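Local coordinates for protein serine-pyruvate aminotransferase (AgxT) (Sulfolobus solfataricus, PDB 3ZRR) that probably catalyses serine-pyruvate and alanine-glyoxylate transamination with pyridoxal 5'-phosphate as cofactor, at residues A[51-56]-A[174-179]; A[130-135]-A[159-164]; A[163-168]-A[182-187]; A[168-173]-A[188-193]. One frame throughout, in Å; residues are numbered along the deposited sequence.

Contact 1: residues A[51-56]-A[174-179]; sequences SKNYQP and KAEEWN
Ser-51 and Glu-176 are where the two backbones come nearest, yet their CA atoms stay 7.4 Å apart, so the junction is made by the Glu-176 side chain reaching the backbone and hydroxyl of Ser-51 and the Tyr-54 ring. Each backbone is bent into a type I beta turn, one from Ser-51 to Tyr-54, the other from Glu-176 to Asn-179. The carboxylate of Glu-176 spans the gap: with CG anti to the backbone N (chi1 174°) and the rest of the chain extended, its end arrives at the start of the first turn. There Ser-51 N meets OE1 nearly end-on to the C-O bond at 2.8 Å, and Ser-51 OG reaches the syn lone pair of OE1 at 3.0 Å. On the way Glu-176 CB lies over one face of the Tyr-54 ring, a CH-pi contact 4.2 Å from the centroid. Glu-176 CD is 3.7 Å from Tyr-54 CE1, the carboxylate plane turned 46° from the ring. Cutting Glu-176 back to an alanine would probably leave the amide and hydroxyl of Ser-51 without their shared acceptor and remove the packing of CG and CD against Tyr-54 CE1. Backbone bonds of Ala-175 and Glu-176 to Met-48 and Gly-49 secure the same loop to the end of helix 31-48. The contact thus joins two turn-bearing loops beside the large mixed sheet of a fold-type I pyridoxal-phosphate enzyme.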
# COMPACT_ATOMS: atom_id res chain seq x y z
N SER A 51 -35.27 -1.77 0.32
CA SER A 51 -35.34 -2.22 1.70
C SER A 51 -34.84 -3.67 1.81
O SER A 51 -34.53 -4.30 0.79
CB SER A 51 -36.79 -2.16 2.16
OG SER A 51 -37.50 -3.25 1.61
N LYS A 52 -34.82 -4.18 3.05
CA LYS A 52 -34.35 -5.53 3.38
C LYS A 52 -35.11 -6.67 2.68
O LYS A 52 -34.64 -7.81 2.70
CB LYS A 52 -34.38 -5.75 4.90
CG LYS A 52 -35.78 -6.00 5.48
CD LYS A 52 -35.82 -6.02 7.00
CE LYS A 52 -37.24 -6.16 7.48
NZ LYS A 52 -37.30 -6.58 8.91
N ASN A 53 -36.26 -6.36 2.09
CA ASN A 53 -37.02 -7.36 1.31
C ASN A 53 -36.34 -7.72 -0.01
O ASN A 53 -36.63 -8.76 -0.61
CB ASN A 53 -38.44 -6.86 1.01
CG ASN A 53 -39.22 -6.50 2.27
OD1 ASN A 53 -39.41 -7.33 3.16
ND2 ASN A 53 -39.67 -5.26 2.34
N TYR A 54 -35.46 -6.85 -0.48
CA TYR A 54 -34.71 -7.12 -1.70
C TYR A 54 -33.41 -7.82 -1.35
O TYR A 54 -32.76 -7.46 -0.36
CB TYR A 54 -34.50 -5.81 -2.46
CG TYR A 54 -35.71 -5.45 -3.29
CD1 TYR A 54 -36.95 -5.20 -2.68
CD2 TYR A 54 -35.64 -5.42 -4.67
CE1 TYR A 54 -38.08 -4.90 -3.44
CE2 TYR A 54 -36.77 -5.11 -5.44
CZ TYR A 54 -37.98 -4.87 -4.81
OH TYR A 54 -39.08 -4.58 -5.59
N GLN A 55 -33.04 -8.84 -2.13
CA GLN A 55 -31.85 -9.65 -1.85
C GLN A 55 -30.64 -9.28 -2.74
O GLN A 55 -30.67 -9.48 -3.95
CB GLN A 55 -32.15 -11.14 -2.03
CG GLN A 55 -30.95 -12.08 -1.85
CD GLN A 55 -30.39 -12.04 -0.44
OE1 GLN A 55 -31.07 -12.40 0.52
NE2 GLN A 55 -29.13 -11.62 -0.30
N PRO A 56 -29.57 -8.74 -2.12
CA PRO A 56 -28.33 -8.48 -2.88
C PRO A 56 -27.44 -9.71 -3.06
O PRO A 56 -27.37 -10.56 -2.17
CB PRO A 56 -27.59 -7.46 -2.01
CG PRO A 56 -28.10 -7.73 -0.57
CD PRO A 56 -29.52 -8.22 -0.73
N LYS A 174 -34.15 3.54 -8.38
CA LYS A 174 -35.09 3.18 -7.32
C LYS A 174 -35.62 1.78 -7.61
O LYS A 174 -36.71 1.63 -8.17
CB LYS A 174 -36.27 4.17 -7.26
CG LYS A 174 -35.93 5.66 -7.04
CD LYS A 174 -35.56 5.95 -5.59
CE LYS A 174 -35.92 7.39 -5.19
NZ LYS A 174 -35.22 8.42 -6.00
N ALA A 175 -34.84 0.75 -7.26
CA ALA A 175 -35.19 -0.61 -7.66
C ALA A 175 -36.53 -1.05 -7.08
O ALA A 175 -37.34 -1.65 -7.78
CB ALA A 175 -34.10 -1.59 -7.27
N GLU A 176 -36.76 -0.71 -5.82
CA GLU A 176 -37.97 -1.14 -5.12
C GLU A 176 -39.17 -0.32 -5.57
O GLU A 176 -40.16 -0.88 -6.04
CB GLU A 176 -37.78 -1.07 -3.61
CG GLU A 176 -39.07 -1.36 -2.83
CD GLU A 176 -38.82 -1.89 -1.44
OE1 GLU A 176 -37.77 -1.59 -0.84
OE2 GLU A 176 -39.68 -2.63 -0.93
N GLU A 177 -39.08 1.01 -5.46
CA GLU A 177 -40.16 1.89 -5.87
C GLU A 177 -40.60 1.61 -7.32
O GLU A 177 -41.79 1.52 -7.58
CB GLU A 177 -39.78 3.36 -5.67
CG GLU A 177 -40.90 4.38 -5.93
CD GLU A 177 -40.43 5.82 -5.74
OE1 GLU A 177 -39.71 6.10 -4.76
OE2 GLU A 177 -40.79 6.68 -6.57
N TRP A 178 -39.64 1.43 -8.24
CA TRP A 178 -39.96 1.11 -9.65
C TRP A 178 -40.35 -0.35 -9.90
O TRP A 178 -40.74 -0.70 -11.01
CB TRP A 178 -38.82 1.50 -10.60
CG TRP A 178 -38.36 2.94 -10.52
CD1 TRP A 178 -39.08 4.01 -10.07
CD2 TRP A 178 -37.10 3.46 -10.96
NE1 TRP A 178 -38.33 5.16 -10.16
CE2 TRP A 178 -37.11 4.85 -10.71
CE3 TRP A 178 -35.96 2.88 -11.53
CZ2 TRP A 178 -36.03 5.67 -11.02
CZ3 TRP A 178 -34.87 3.70 -11.82
CH2 TRP A 178 -34.92 5.08 -11.58
N ASN A 179 -40.22 -1.21 -8.88
CA ASN A 179 -40.58 -2.63 -8.99
C ASN A 179 -39.75 -3.36 -10.08
O ASN A 179 -40.30 -3.93 -11.02
CB ASN A 179 -42.10 -2.76 -9.23
CG ASN A 179 -42.66 -4.11 -8.82
OD1 ASN A 179 -41.93 -5.06 -8.53
ND2 ASN A 179 -44.00 -4.21 -8.83

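Contact 2: residues A[130-135]-A[159-164]. With PXG (3-[O-phosphonopyridoxyl]--amino-benzoic acid), chain C.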
# COMPACT_ATOMS: atom_id res chain seq x y z
N LEU A 130 -39.71 -12.21 -19.49
CA LEU A 130 -38.64 -11.30 -19.07
C LEU A 130 -38.46 -10.13 -20.03
O LEU A 130 -38.38 -10.32 -21.24
CB LEU A 130 -37.32 -12.05 -18.96
CG LEU A 130 -36.13 -11.26 -18.43
CD1 LEU A 130 -35.95 -11.59 -16.98
CD2 LEU A 130 -34.87 -11.62 -19.21
N VAL A 131 -38.39 -8.91 -19.48
CA VAL A 131 -37.96 -7.77 -20.27
C VAL A 131 -36.60 -7.24 -19.76
O VAL A 131 -36.44 -7.01 -18.56
CB VAL A 131 -39.03 -6.66 -20.31
CG1 VAL A 131 -38.53 -5.46 -21.11
CG2 VAL A 131 -40.32 -7.20 -20.96
N ALA A 132 -35.64 -7.09 -20.68
CA ALA A 132 -34.30 -6.61 -20.34
C ALA A 132 -34.11 -5.18 -20.85
O ALA A 132 -34.36 -4.92 -22.02
CB ALA A 132 -33.21 -7.52 -20.94
N LEU A 133 -33.69 -4.29 -19.95
CA LEU A 133 -33.37 -2.90 -20.28
C LEU A 133 -31.91 -2.58 -19.96
O LEU A 133 -31.28 -3.25 -19.14
CB LEU A 133 -34.27 -1.93 -19.49
CG LEU A 133 -35.77 -2.27 -19.43
CD1 LEU A 133 -36.51 -1.37 -18.44
CD2 LEU A 133 -36.34 -2.15 -20.81
N THR A 134 -31.37 -1.55 -20.62
CA THR A 134 -30.07 -0.99 -20.30
C THR A 134 -30.28 0.43 -19.81
O THR A 134 -30.73 1.29 -20.58
CB THR A 134 -29.20 -0.93 -21.54
OG1 THR A 134 -29.22 -2.20 -22.22
CG2 THR A 134 -27.77 -0.56 -21.15
N HIS A 135 -29.98 0.70 -18.53
CA HIS A 135 -30.20 2.03 -17.98
C HIS A 135 -29.40 3.10 -18.73
O HIS A 135 -29.98 4.07 -19.25
CB HIS A 135 -29.89 2.07 -16.49
CG HIS A 135 -30.49 3.24 -15.78
ND1 HIS A 135 -30.51 3.33 -14.40
CD2 HIS A 135 -31.09 4.36 -16.24
CE1 HIS A 135 -31.09 4.47 -14.04
NE2 HIS A 135 -31.46 5.11 -15.14
N LEU A 159 -41.18 -10.65 -15.39
CA LEU A 159 -39.89 -10.18 -14.84
C LEU A 159 -39.30 -9.03 -15.64
O LEU A 159 -39.34 -9.03 -16.87
CB LEU A 159 -38.88 -11.32 -14.78
CG LEU A 159 -39.16 -12.57 -13.92
CD1 LEU A 159 -38.08 -13.64 -14.21
CD2 LEU A 159 -39.21 -12.25 -12.41
N ILE A 160 -38.75 -8.05 -14.90
CA ILE A 160 -38.01 -6.92 -15.48
C ILE A 160 -36.57 -6.86 -14.93
O ILE A 160 -36.34 -6.78 -13.71
CB ILE A 160 -38.75 -5.58 -15.24
CG1 ILE A 160 -40.12 -5.57 -15.93
CG2 ILE A 160 -37.94 -4.40 -15.80
CD1 ILE A 160 -41.09 -4.51 -15.37
N VAL A 161 -35.61 -6.89 -15.85
CA VAL A 161 -34.21 -6.76 -15.48
C VAL A 161 -33.60 -5.50 -16.10
O VAL A 161 -33.89 -5.18 -17.26
CB VAL A 161 -33.37 -8.02 -15.85
CG1 VAL A 161 -33.52 -8.36 -17.32
CG2 VAL A 161 -31.89 -7.84 -15.48
N VAL A 162 -32.78 -4.81 -15.32
CA VAL A 162 -32.12 -3.57 -15.75
C VAL A 162 -30.61 -3.69 -15.58
O VAL A 162 -30.13 -3.89 -14.46
CB VAL A 162 -32.62 -2.31 -14.97
CG1 VAL A 162 -31.95 -1.02 -15.52
CG2 VAL A 162 -34.16 -2.18 -15.03
N ASP A 163 -29.88 -3.57 -16.69
CA ASP A 163 -28.43 -3.41 -16.67
C ASP A 163 -28.08 -1.96 -16.28
O ASP A 163 -28.25 -1.04 -17.08
CB ASP A 163 -27.85 -3.81 -18.04
CG ASP A 163 -26.39 -3.43 -18.22
OD1 ASP A 163 -25.73 -2.94 -17.25
OD2 ASP A 163 -25.92 -3.63 -19.37
N GLY A 164 -27.59 -1.79 -15.05
CA GLY A 164 -27.19 -0.47 -14.52
C GLY A 164 -25.67 -0.34 -14.36
O GLY A 164 -25.19 0.44 -13.53
N1 PXG C . -23.34 -3.41 -19.50
C2 PXG C . -22.87 -2.15 -19.64
C2A PXG C . -23.84 -0.99 -19.78
C3 PXG C . -21.49 -1.93 -19.64
O3 PXG C . -21.04 -0.65 -19.77
C5 PXG C . -21.11 -4.27 -19.37
C6 PXG C . -22.51 -4.47 -19.36
C5A PXG C . -20.17 -5.48 -19.23
OP4 PXG C . -19.47 -5.35 -17.99
P PXG C . -18.17 -6.22 -17.71
OP1 PXG C . -17.85 -5.85 -16.29
OP2 PXG C . -17.18 -5.79 -18.78
OP3 PXG C . -18.69 -7.63 -17.93
C4 PXG C . -20.60 -2.99 -19.50
C4A PXG C . -19.09 -2.79 -19.48
C7 PXG C . -15.91 0.66 -23.44
C8 PXG C . -16.12 -0.39 -22.38
O2 PXG C . -15.55 0.30 -24.59
C9 PXG C . -17.31 -0.44 -21.64
C10 PXG C . -17.49 -1.43 -20.67
C11 PXG C . -16.45 -2.34 -20.45
C12 PXG C . -15.26 -2.29 -21.19
C13 PXG C . -15.10 -1.31 -22.15
O8 PXG C . -16.09 1.86 -23.11
N9 PXG C . -18.63 -1.50 -19.95
O HOH W 1 -27.66 -4.11 -21.43
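Leu-130 to Thr-134 pair in parallel register with Leu-159 to Asp-163, each strand running at 20° to the other. The backbone ladder has five hydrogen bonds. Val-131 N to Leu-159 O, Val-161 N to Val-131 O, Leu-133 N to Val-161 O and Asp-163 N to Leu-133 O each measure 2.8 Å, and the last rung, His-135 N to Asp-163 O, 2.9 Å. CA-H...O contacts fill in between, as from Ala-132 CA to Val-161 O. With helix 146-153 in the connection, the pair forms a beta-alpha-beta unit at the middle of the large sheet, and Asp-163 closes the second strand at its C-terminal end, where fold-type I enzymes bind the cofactor. Apolar packing occupies both faces. At Leu-130, CG anti to the backbone N (chi1 -176°) brings CD1 to 3.7 Å from Leu-159 CB; on this face Trp-92 of helix 87-96 lies against Ala-132, Val-161 and Asp-163. On the other face, Leu-133 CD1 touches Ile-160 CG2 and Val-162 CG2. Just past the strand end, His-135 CB sits 3.8 Å from Val-162 CG1. Polar contacts gather at the ligand end. Thr-134 and Asp-163 lie side by side and point the same way, bridged by a water 2.6 Å from Thr-134 OG1 that donates to Asp-163 OD2. Asp-163 OD2 is also 2.6 Å from N1 of PXG, whereas OD1 is taken by the backbone N of Val-165.

Contact 3: residues A[163-168]-A[182-187]; sequences DGVSSV and VYLTAS. With PXG (3-[O-phosphonopyridoxyl]--amino-benzoic acid), chain C.
Val-165 and Ala-186 meet beside the bound PXG, with Val-165 CG2 4.2 Å from Ala-186 CB. Both methyls of Val-165 lie over one face of the pyridine ring, CG1 3.5 Å from PXG C3. Ala-186 CB faces the phosphate, and Ser-166 OG, bonded to Thr-138 OG1, lies near the phenolic oxygen O3 of PXG. One step out, an Asx turn led by Asp-163 holds the backbone of Val-165 and so sets the valine against the ring. The turn is joined to strand 182-186 by a hydrogen bond from Gly-164 N, 2.8 Å from Leu-184 O. Glycine fits here because a CB would collide with Tyr-183 CE1 and Val-168 CG2. Gly-164 O in turn receives the backbone N of both Ser-167 and Val-168, coiling the loop back on itself. Val-168 then closes over the strand, its CB 3.9 Å from Thr-185 CB and its CG2 3.9 Å from Tyr-183 CE1. Thr-185 OG1, anti to its own backbone N (chi1 -177°), turns to the loop and has a water 2.7 Å away that also lies beside Val-165 O and Val-168 O. Met-48 of helix 31-48 packs on Val-168, Tyr-183 and Thr-185. A loop leaving the strand that ends in the pyridine-facing aspartate, and passing over the ring, marks the cofactor site of fold-type I pyridoxal-phosphate enzymes.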
# COMPACT_ATOMS: atom_id res chain seq x y z
N ASP A 163 -29.88 -3.57 -16.69
CA ASP A 163 -28.43 -3.41 -16.67
C ASP A 163 -28.08 -1.96 -16.28
O ASP A 163 -28.25 -1.04 -17.08
CB ASP A 163 -27.85 -3.81 -18.04
CG ASP A 163 -26.39 -3.43 -18.22
OD1 ASP A 163 -25.73 -2.94 -17.25
OD2 ASP A 163 -25.92 -3.63 -19.37
N GLY A 164 -27.59 -1.79 -15.05
CA GLY A 164 -27.19 -0.47 -14.52
C GLY A 164 -25.67 -0.34 -14.36
O GLY A 164 -25.19 0.44 -13.53
N VAL A 165 -24.91 -1.11 -15.14
CA VAL A 165 -23.44 -1.03 -15.06
C VAL A 165 -22.93 0.43 -15.16
O VAL A 165 -22.08 0.84 -14.35
CB VAL A 165 -22.74 -1.93 -16.09
CG1 VAL A 165 -21.24 -1.62 -16.19
CG2 VAL A 165 -22.93 -3.43 -15.74
N SER A 166 -23.48 1.22 -16.09
CA SER A 166 -23.07 2.62 -16.24
C SER A 166 -24.06 3.62 -15.62
O SER A 166 -24.08 4.79 -16.04
CB SER A 166 -22.91 2.98 -17.73
OG SER A 166 -21.81 2.35 -18.29
N SER A 167 -24.87 3.18 -14.65
CA SER A 167 -25.81 4.10 -14.03
C SER A 167 -25.81 4.04 -12.52
O SER A 167 -26.00 5.07 -11.86
CB SER A 167 -27.22 3.84 -14.54
OG SER A 167 -27.68 2.59 -14.06
N VAL A 168 -25.63 2.85 -11.96
CA VAL A 168 -25.76 2.68 -10.52
C VAL A 168 -24.62 3.39 -9.84
O VAL A 168 -23.45 3.21 -10.24
CB VAL A 168 -25.83 1.18 -10.10
CG1 VAL A 168 -25.75 1.06 -8.58
CG2 VAL A 168 -27.10 0.51 -10.67
N VAL A 182 -34.58 -7.60 -11.24
CA VAL A 182 -33.14 -7.69 -11.10
C VAL A 182 -32.55 -6.36 -11.53
O VAL A 182 -32.74 -5.94 -12.66
CB VAL A 182 -32.50 -8.81 -11.97
CG1 VAL A 182 -30.98 -8.84 -11.78
CG2 VAL A 182 -33.11 -10.16 -11.66
N TYR A 183 -31.85 -5.70 -10.62
CA TYR A 183 -31.08 -4.52 -10.98
C TYR A 183 -29.63 -4.90 -10.82
O TYR A 183 -29.23 -5.40 -9.77
CB TYR A 183 -31.42 -3.32 -10.09
CG TYR A 183 -31.58 -2.04 -10.90
CD1 TYR A 183 -30.48 -1.45 -11.54
CD2 TYR A 183 -32.83 -1.42 -11.01
CE1 TYR A 183 -30.61 -0.28 -12.28
CE2 TYR A 183 -32.98 -0.23 -11.75
CZ TYR A 183 -31.87 0.33 -12.38
OH TYR A 183 -32.00 1.49 -13.12
N LEU A 184 -28.82 -4.73 -11.85
CA LEU A 184 -27.46 -5.24 -11.73
C LEU A 184 -26.43 -4.19 -12.13
O LEU A 184 -26.73 -3.22 -12.86
CB LEU A 184 -27.30 -6.55 -12.52
CG LEU A 184 -27.42 -6.39 -14.04
CD1 LEU A 184 -26.11 -5.93 -14.68
CD2 LEU A 184 -27.85 -7.74 -14.67
N THR A 185 -25.23 -4.35 -11.59
CA THR A 185 -24.11 -3.49 -11.97
C THR A 185 -22.80 -4.26 -11.82
O THR A 185 -22.80 -5.49 -11.65
CB THR A 185 -24.13 -2.10 -11.21
OG1 THR A 185 -23.05 -1.27 -11.69
CG2 THR A 185 -23.99 -2.28 -9.69
N ALA A 186 -21.68 -3.54 -11.94
CA ALA A 186 -20.36 -4.11 -11.80
C ALA A 186 -19.58 -3.27 -10.80
O ALA A 186 -20.04 -2.20 -10.41
CB ALA A 186 -19.65 -4.18 -13.17
N SER A 187 -18.42 -3.74 -10.36
CA SER A 187 -17.69 -2.99 -9.34
C SER A 187 -16.88 -1.81 -9.90
O SER A 187 -16.59 -0.87 -9.18
CB SER A 187 -16.81 -3.91 -8.50
OG SER A 187 -15.96 -4.70 -9.33
N1 PXG C . -23.34 -3.41 -19.50
C2 PXG C . -22.87 -2.15 -19.64
C2A PXG C . -23.84 -0.99 -19.78
C3 PXG C . -21.49 -1.93 -19.64
O3 PXG C . -21.04 -0.65 -19.77
C5 PXG C . -21.11 -4.27 -19.37
C6 PXG C . -22.51 -4.47 -19.36
C5A PXG C . -20.17 -5.48 -19.23
OP4 PXG C . -19.47 -5.35 -17.99
P PXG C . -18.17 -6.22 -17.71
OP1 PXG C . -17.85 -5.85 -16.29
OP2 PXG C . -17.18 -5.79 -18.78
OP3 PXG C . -18.69 -7.63 -17.93
C4 PXG C . -20.60 -2.99 -19.50
C4A PXG C . -19.09 -2.79 -19.48
C7 PXG C . -15.91 0.66 -23.44
C8 PXG C . -16.12 -0.39 -22.38
O2 PXG C . -15.55 0.30 -24.59
C9 PXG C . -17.31 -0.44 -21.64
C10 PXG C . -17.49 -1.43 -20.67
C11 PXG C . -16.45 -2.34 -20.45
C12 PXG C . -15.26 -2.29 -21.19
C13 PXG C . -15.10 -1.31 -22.15
O8 PXG C . -16.09 1.86 -23.11
N9 PXG C . -18.63 -1.50 -19.95
O HOH W 2 -22.44 1.40 -11.76

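Contact 4: residues A[168-173]-A[188-193]. With PXG (3-[O-phosphonopyridoxyl]--amino-benzoic acid), chain C.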
# COMPACT_ATOMS: atom_id res chain seq x y z
N VAL A 168 -25.63 2.85 -11.96
CA VAL A 168 -25.76 2.68 -10.52
C VAL A 168 -24.62 3.39 -9.84
O VAL A 168 -23.45 3.21 -10.24
CB VAL A 168 -25.83 1.18 -10.10
CG1 VAL A 168 -25.75 1.06 -8.58
CG2 VAL A 168 -27.10 0.51 -10.67
N GLY A 169 -24.98 4.20 -8.83
CA GLY A 169 -24.03 5.09 -8.15
C GLY A 169 -23.87 6.47 -8.78
O GLY A 169 -23.14 7.31 -8.25
N ALA A 170 -24.57 6.73 -9.89
CA ALA A 170 -24.44 8.01 -10.60
C ALA A 170 -25.77 8.61 -11.09
O ALA A 170 -25.97 9.83 -11.02
CB ALA A 170 -23.50 7.83 -11.77
N GLU A 171 -26.66 7.77 -11.61
CA GLU A 171 -28.01 8.18 -11.99
C GLU A 171 -28.94 7.73 -10.89
O GLU A 171 -28.61 6.80 -10.13
CB GLU A 171 -28.43 7.51 -13.31
CG GLU A 171 -27.38 7.59 -14.45
CD GLU A 171 -27.51 8.84 -15.33
OE1 GLU A 171 -28.39 9.70 -15.05
OE2 GLU A 171 -26.76 8.94 -16.33
N GLU A 172 -30.11 8.37 -10.80
CA GLU A 172 -31.14 7.95 -9.87
C GLU A 172 -31.55 6.52 -10.18
O GLU A 172 -31.82 6.18 -11.35
CB GLU A 172 -32.37 8.86 -9.96
CG GLU A 172 -33.57 8.37 -9.15
CD GLU A 172 -34.85 9.17 -9.40
OE1 GLU A 172 -35.22 9.40 -10.58
OE2 GLU A 172 -35.51 9.54 -8.41
N VAL A 173 -31.54 5.68 -9.15
CA VAL A 173 -32.00 4.32 -9.27
C VAL A 173 -32.95 4.04 -8.10
O VAL A 173 -32.60 4.28 -6.94
CB VAL A 173 -30.82 3.31 -9.25
CG1 VAL A 173 -31.36 1.87 -9.15
CG2 VAL A 173 -29.94 3.49 -10.53
N GLN A 188 -16.53 -1.86 -11.19
CA GLN A 188 -15.49 -0.96 -11.72
C GLN A 188 -15.99 0.28 -12.45
O GLN A 188 -15.17 1.03 -12.96
CB GLN A 188 -14.49 -1.72 -12.61
CG GLN A 188 -14.94 -2.01 -14.07
CD GLN A 188 -15.96 -3.16 -14.17
OE1 GLN A 188 -16.27 -3.83 -13.18
NE2 GLN A 188 -16.50 -3.37 -15.37
N LYS A 189 -17.30 0.52 -12.50
CA LYS A 189 -17.78 1.66 -13.30
C LYS A 189 -18.20 2.82 -12.40
O LYS A 189 -17.36 3.37 -11.67
CB LYS A 189 -18.85 1.22 -14.33
CG LYS A 189 -18.28 0.38 -15.49
CD LYS A 189 -17.37 1.22 -16.39
CE LYS A 189 -16.41 0.40 -17.25
NZ LYS A 189 -15.58 1.32 -18.12
N ALA A 190 -19.50 3.16 -12.39
CA ALA A 190 -19.98 4.31 -11.62
C ALA A 190 -19.82 4.13 -10.11
O ALA A 190 -19.85 5.11 -9.37
CB ALA A 190 -21.41 4.69 -12.01
N LEU A 191 -19.61 2.89 -9.65
CA LEU A 191 -19.24 2.67 -8.24
C LEU A 191 -17.77 3.00 -7.95
O LEU A 191 -17.41 3.26 -6.80
CB LEU A 191 -19.56 1.24 -7.79
CG LEU A 191 -21.05 0.85 -7.80
CD1 LEU A 191 -21.22 -0.61 -7.45
CD2 LEU A 191 -21.88 1.74 -6.87
N GLY A 192 -16.92 2.98 -8.99
CA GLY A 192 -15.51 3.40 -8.86
C GLY A 192 -14.59 2.54 -8.03
O GLY A 192 -13.61 3.02 -7.49
N SER A 193 -14.88 1.24 -7.94
CA SER A 193 -14.03 0.33 -7.17
C SER A 193 -13.20 -0.54 -8.12
O SER A 193 -13.24 -0.36 -9.34
CB SER A 193 -14.90 -0.53 -6.24
OG SER A 193 -14.10 -1.26 -5.31
N1 PXG C . -23.34 -3.41 -19.50
C2 PXG C . -22.87 -2.15 -19.64
C2A PXG C . -23.84 -0.99 -19.78
C3 PXG C . -21.49 -1.93 -19.64
O3 PXG C . -21.04 -0.65 -19.77
C5 PXG C . -21.11 -4.27 -19.37
C6 PXG C . -22.51 -4.47 -19.36
C5A PXG C . -20.17 -5.48 -19.23
OP4 PXG C . -19.47 -5.35 -17.99
P PXG C . -18.17 -6.22 -17.71
OP1 PXG C . -17.85 -5.85 -16.29
OP2 PXG C . -17.18 -5.79 -18.78
OP3 PXG C . -18.69 -7.63 -17.93
C4 PXG C . -20.60 -2.99 -19.50
C4A PXG C . -19.09 -2.79 -19.48
C7 PXG C . -15.91 0.66 -23.44
C8 PXG C . -16.12 -0.39 -22.38
O2 PXG C . -15.55 0.30 -24.59
C9 PXG C . -17.31 -0.44 -21.64
C10 PXG C . -17.49 -1.43 -20.67
C11 PXG C . -16.45 -2.34 -20.45
C12 PXG C . -15.26 -2.29 -21.19
C13 PXG C . -15.10 -1.31 -22.15
O8 PXG C . -16.09 1.86 -23.11
N9 PXG C . -18.63 -1.50 -19.95
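Ala-190 pushes its CB against the loop 168-173, 3.1 Å from Val-168 O and 3.8 Å from Ala-170 CB. It belongs to a type I beta turn, Lys-189 to Gly-192, in the segment that follows strand 182-186 and borders the cofactor site; Gly-192 N closes the turn on Lys-189 O at 2.7 Å. Next to it Leu-191 has CG anti to the carbonyl carbon (chi1 -63°) and an extended end, which brings CD2 to 4.3 Å from Val-168 CG1 and alongside Gly-169 CA. Gly-169 has a positive phi, and any CB there would press on Leu-191 CD2 and Ala-190 O. Gly-169 O accepts a hydrogen bond from Arg-267. In the same loop Glu-171 is salt-bridged to Arg-143. Immediately before the turn, Gln-188 is folded back on itself: CG sits between the backbone N and carbonyl carbon (chi1 80°), and a second bend at chi2 swings the amide to the phosphate of PXG. Its NE2 gives OP1 a hydrogen bond of 3.0 Å, 154° at the hydrogen, while the side chain packs on Thr-243 of the second subunit. A leucine in its place is likely to leave OP1 without this donor and to set an apolar end against the phosphate. Lys-189, bent at chi2 and then extended, leads away from the loop and brings its CE to 4.0 Å from PXG N9.

Overall arrangement
From the N terminus, segment 51-56, leading into strand 55-60, waits longest for its partner: contact 1 closes on 174-179 and spans 117 intervening residues. Nested in that loop, contact 2 closes a short crossover between the parallel strands 128-134 and 157-163. Contact 3 starts where contact 2 ends, sharing Asp-163 and Gly-164, and extends the sheet to strand 182-186; its segments alternate with those of contact 1. Contact 4 begins at Val-168, the last residue of segment 163-168, and crosses contacts 1 and 3, while following contact 2 in series. Contacts 2, 3 and 4 all reach PXG; contact 1 ties the later part of the connection between strands 157-163 and 182-186 to the start of strand 55-60.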